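Local coordinates for protein processed glycerol phosphate lipoteichoic acid synthase 2 (Bacillus subtilis, PDB 2W8D) that is a magnesium-binding enzyme of the sulfatase family, which belongs to the alkaline phosphatase clan, at residues 411-414 with 415-418. Sequence-based numbering, arbitrary orientation.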
# COMPACT_ATOMS: atom_id res chain seq x y z
N LYS A 411 15.90 17.16 -9.55
CA LYS A 411 15.05 17.82 -8.57
C LYS A 411 13.66 18.12 -9.09
O LYS A 411 13.50 18.62 -10.20
CB LYS A 411 15.74 19.10 -8.09
CG LYS A 411 14.93 19.99 -7.18
CD LYS A 411 15.70 21.28 -6.89
CE LYS A 411 14.79 22.48 -6.61
NZ LYS A 411 13.91 22.30 -5.40
N VAL A 412 12.64 17.81 -8.29
CA VAL A 412 11.27 18.14 -8.65
C VAL A 412 10.94 19.61 -8.45
O VAL A 412 11.29 20.18 -7.43
CB VAL A 412 10.28 17.21 -7.95
CG1 VAL A 412 8.84 17.74 -8.06
CG2 VAL A 412 10.36 15.90 -8.58
N ASN A 413 10.27 20.23 -9.43
CA ASN A 413 9.72 21.57 -9.25
C ASN A 413 8.18 21.55 -9.15
O ASN A 413 7.49 21.52 -10.17
CB ASN A 413 10.17 22.53 -10.36
CG ASN A 413 9.50 23.92 -10.25
OD1 ASN A 413 9.03 24.32 -9.16
ND2 ASN A 413 9.47 24.67 -11.37
N PRO A 414 7.62 21.59 -7.92
CA PRO A 414 6.18 21.50 -7.74
C PRO A 414 5.34 22.43 -8.65
O PRO A 414 4.23 22.07 -9.05
CB PRO A 414 6.01 21.85 -6.26
CG PRO A 414 7.24 21.30 -5.66
CD PRO A 414 8.32 21.68 -6.62
N SER A 415 5.86 23.61 -8.96
CA SER A 415 5.15 24.57 -9.82
C SER A 415 4.90 24.15 -11.28
O SER A 415 4.15 24.84 -11.97
CB SER A 415 5.90 25.89 -9.83
OG SER A 415 5.31 26.71 -8.87
N ASP A 416 5.53 23.06 -11.72
CA ASP A 416 5.33 22.48 -13.05
C ASP A 416 3.97 21.84 -13.22
O ASP A 416 3.48 21.70 -14.32
CB ASP A 416 6.34 21.35 -13.33
CG ASP A 416 7.76 21.85 -13.60
OD1 ASP A 416 7.99 23.01 -14.03
OD2 ASP A 416 8.68 21.03 -13.40
N TYR A 417 3.38 21.37 -12.11
CA TYR A 417 2.17 20.56 -12.18
C TYR A 417 0.91 21.41 -12.02
O TYR A 417 0.88 22.37 -11.27
CB TYR A 417 2.28 19.39 -11.19
CG TYR A 417 3.60 18.68 -11.39
CD1 TYR A 417 3.83 17.92 -12.56
CD2 TYR A 417 4.66 18.84 -10.49
CE1 TYR A 417 5.06 17.31 -12.79
CE2 TYR A 417 5.90 18.21 -10.71
CZ TYR A 417 6.09 17.45 -11.87
OH TYR A 417 7.31 16.86 -12.12
N ASP A 418 -0.09 21.11 -12.81
CA ASP A 418 -1.34 21.84 -12.74
C ASP A 418 -2.45 20.82 -12.91
O ASP A 418 -2.44 20.05 -13.86
CB ASP A 418 -1.42 22.87 -13.84
CG ASP A 418 -2.79 23.53 -13.92
OD1 ASP A 418 -3.26 24.03 -12.85
OD2 ASP A 418 -3.37 23.55 -15.07
O HOH W 1 9.17 18.92 -11.88
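Asn413, Asp416 and Tyr417 hold one water between them: it accepts from Asn413 N at 3.0 Å, donates to Asp416 OD2 at 2.6 Å and lies 2.8 Å from Tyr417 OH. Asp416 reaches it with CG turned beside its own backbone N (chi1 -73°), which brings the carboxylate back over the start of the turn. There it crosses the Asn413 side chain at about a right angle, with the amide and carboxylate planes 65° apart. The backbone beneath is a short turn of 3-10 helix in the C-terminal loop that follows helix 380-397. Two successive i-to-i+3 bonds build it: Asp416 N to Asn413 O, 2.9 Å and nearly straight (170°), and the longer Tyr417 N to Pro414 O, 3.3 Å. Asn413 OD1 takes Ser415 N at 3.3 Å, closing an Asx turn at the entrance; the donor stands well above the amide plane. At the ring of Tyr417, Val412 CG1 meets the edge at CE2, 4.0 Å away, while Asp416 CB lies over the centre of one face. Tyr417 OH also hydrogen-bonds Lys120 NZ, tying this surface loop to the residues just after helix 115-118.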